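Local coordinates for protein CG5036 (Drosophila melanogaster, PDB 4IGU) that probably speeds GTP hydrolysis by G-protein alpha subunits and may restrain their GDP release, through its regulator of G protein signaling (RGS) domain, at residues A[51-55]-A[119-123]. Residues are numbered along the deposited sequence; the frame is centred on the assembly and turned at random.
Sequences NILFW and IYTLM
Trp55 and Tyr120 form an oblique aromatic pair, their side chains running next to each other in the same direction, with the indole's five-membered ring and the phenol ring inclined at 39° and their centroids 5.3 Å apart. Its closest approach is Trp55 NE1 to Tyr120 CD2, 3.3 Å. CG of Trp55 lies anti to the backbone N (chi1 -171°), carrying the indole out to Tyr120. Met123 CE lies against Trp55 CB and the adjoining ring atom CG, approaching the ring obliquely. A bend at the end of the Met123 chain turns this methyl toward Trp55, while Met123 SD rests 3.8 Å from Ile52 CB. The Phe54 ring receives Ile119 obliquely, Ile119 CG1 lying 3.8 Å from Phe54 CD2. The other branch of Ile119, CG2, touches Asn51 at its backbone O (3.4 Å) and CB. The Asn51 amide extends past this branch, and its ND2 meets Leu122 CD2 at 3.7 Å. No hydrogen bond crosses the interface, so apolar and van der Waals packing joins the segments. The axes of segments 51-55 and 119-123 approach to 9.8 Å and run roughly antiparallel, at 142°; they lie on helices 50-61 and 113-132 of the all-helical RGS domain. Met30 of helix 26-30 touches Trp55, Tyr120 and Met123, Val90 packs against Asn51, Phe54 and Ile119, and helix 33-45 covers Ile52.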
loop_
_atom_site.group_PDB
_atom_site.type_symbol
_atom_site.label_atom_id
_atom_site.label_comp_id
_atom_site.label_asym_id
_atom_site.label_seq_id
_atom_site.Cartn_x
_atom_site.Cartn_y
_atom_site.Cartn_z
ATOM N N ASN A 51 4.898 -3.572 -0.225
ATOM C CA ASN A 51 4.416 -2.591 0.745
ATOM C C ASN A 51 2.965 -2.163 0.496
ATOM O O ASN A 51 2.137 -2.156 1.413
ATOM C CB ASN A 51 5.345 -1.374 0.763
ATOM C CG ASN A 51 6.623 -1.636 1.531
ATOM O OD1 ASN A 51 6.701 -2.594 2.297
ATOM N ND2 ASN A 51 7.630 -0.776 1.344
ATOM N N ILE A 52 2.644 -1.795 -0.737
ATOM C CA ILE A 52 1.276 -1.379 -1.032
ATOM C C ILE A 52 0.313 -2.575 -1.131
ATOM O O ILE A 52 -0.869 -2.476 -0.775
ATOM C CB ILE A 52 1.206 -0.465 -2.294
ATOM C CG1 ILE A 52 -0.106 0.320 -2.317
ATOM C CG2 ILE A 52 1.430 -1.288 -3.580
ATOM C CD1 ILE A 52 -0.170 1.396 -3.379
ATOM N N LEU A 53 0.809 -3.711 -1.605
ATOM C CA LEU A 53 -0.037 -4.892 -1.686
ATOM C C LEU A 53 -0.436 -5.361 -0.272
ATOM O O LEU A 53 -1.592 -5.732 -0.030
ATOM C CB LEU A 53 0.661 -6.001 -2.488
ATOM C CG LEU A 53 0.780 -5.662 -3.986
ATOM C CD1 LEU A 53 1.837 -6.496 -4.693
ATOM C CD2 LEU A 53 -0.567 -5.850 -4.670
ATOM N N PHE A 54 0.504 -5.313 0.666
ATOM C CA PHE A 54 0.187 -5.628 2.067
ATOM C C PHE A 54 -0.829 -4.634 2.593
ATOM O O PHE A 54 -1.827 -5.013 3.221
ATOM C CB PHE A 54 1.461 -5.592 2.926
ATOM C CG PHE A 54 1.207 -5.642 4.425
ATOM C CD1 PHE A 54 0.706 -6.793 5.029
ATOM C CD2 PHE A 54 1.521 -4.553 5.230
ATOM C CE1 PHE A 54 0.500 -6.847 6.409
ATOM C CE2 PHE A 54 1.315 -4.598 6.616
ATOM C CZ PHE A 54 0.798 -5.740 7.201
ATOM N N TRP A 55 -0.593 -3.354 2.316
ATOM C CA TRP A 55 -1.479 -2.294 2.798
ATOM C C TRP A 55 -2.895 -2.455 2.236
ATOM O O TRP A 55 -3.886 -2.311 2.954
ATOM C CB TRP A 55 -0.910 -0.900 2.467
ATOM C CG TRP A 55 -1.691 0.210 3.146
ATOM C CD1 TRP A 55 -1.479 0.718 4.394
ATOM C CD2 TRP A 55 -2.833 0.904 2.620
ATOM N NE1 TRP A 55 -2.409 1.698 4.674
ATOM C CE2 TRP A 55 -3.252 1.825 3.599
ATOM C CE3 TRP A 55 -3.540 0.832 1.409
ATOM C CZ2 TRP A 55 -4.343 2.681 3.407
ATOM C CZ3 TRP A 55 -4.625 1.681 1.220
ATOM C CH2 TRP A 55 -5.013 2.596 2.213
ATOM N N ILE A 119 3.900 0.400 7.694
ATOM C CA ILE A 119 4.111 0.315 6.250
ATOM C C ILE A 119 3.539 1.536 5.493
ATOM O O ILE A 119 4.151 2.017 4.534
ATOM C CB ILE A 119 3.568 -1.012 5.670
ATOM C CG1 ILE A 119 4.267 -2.208 6.329
ATOM C CG2 ILE A 119 3.747 -1.051 4.150
ATOM C CD1 ILE A 119 5.772 -2.169 6.212
ATOM N N TYR A 120 2.386 2.047 5.917
ATOM C CA TYR A 120 1.869 3.292 5.328
ATOM C C TYR A 120 2.837 4.463 5.545
ATOM O O TYR A 120 3.050 5.276 4.646
ATOM C CB TYR A 120 0.489 3.633 5.899
ATOM C CG TYR A 120 -0.177 4.859 5.287
ATOM C CD1 TYR A 120 0.074 6.140 5.784
ATOM C CD2 TYR A 120 -1.079 4.733 4.238
ATOM C CE1 TYR A 120 -0.547 7.261 5.234
ATOM C CE2 TYR A 120 -1.707 5.846 3.684
ATOM C CZ TYR A 120 -1.429 7.107 4.180
ATOM O OH TYR A 120 -2.057 8.211 3.627
ATOM N N THR A 121 3.416 4.546 6.743
ATOM C CA THR A 121 4.352 5.613 7.083
ATOM C C THR A 121 5.620 5.479 6.241
ATOM O O THR A 121 6.209 6.474 5.800
ATOM C CB THR A 121 4.709 5.578 8.587
ATOM O OG1 THR A 121 3.516 5.755 9.368
ATOM C CG2 THR A 121 5.722 6.670 8.944
ATOM N N LEU A 122 6.020 4.235 6.006
ATOM C CA LEU A 122 7.168 3.924 5.167
ATOM C C LEU A 122 6.965 4.424 3.733
ATOM O O LEU A 122 7.813 5.132 3.190
ATOM C CB LEU A 122 7.390 2.408 5.185
ATOM C CG LEU A 122 8.492 1.776 4.345
ATOM C CD1 LEU A 122 9.760 2.539 4.555
ATOM C CD2 LEU A 122 8.682 0.328 4.747
ATOM N N MET A 123 5.851 4.042 3.113
ATOM C CA MET A 123 5.541 4.506 1.762
ATOM C C MET A 123 5.433 6.030 1.724
ATOM O O MET A 123 5.861 6.680 0.770
ATOM C CB MET A 123 4.227 3.895 1.271
ATOM C CG MET A 123 4.323 2.406 0.914
ATOM S SD MET A 123 2.738 1.768 0.322
ATOM C CE MET A 123 1.674 2.056 1.745
#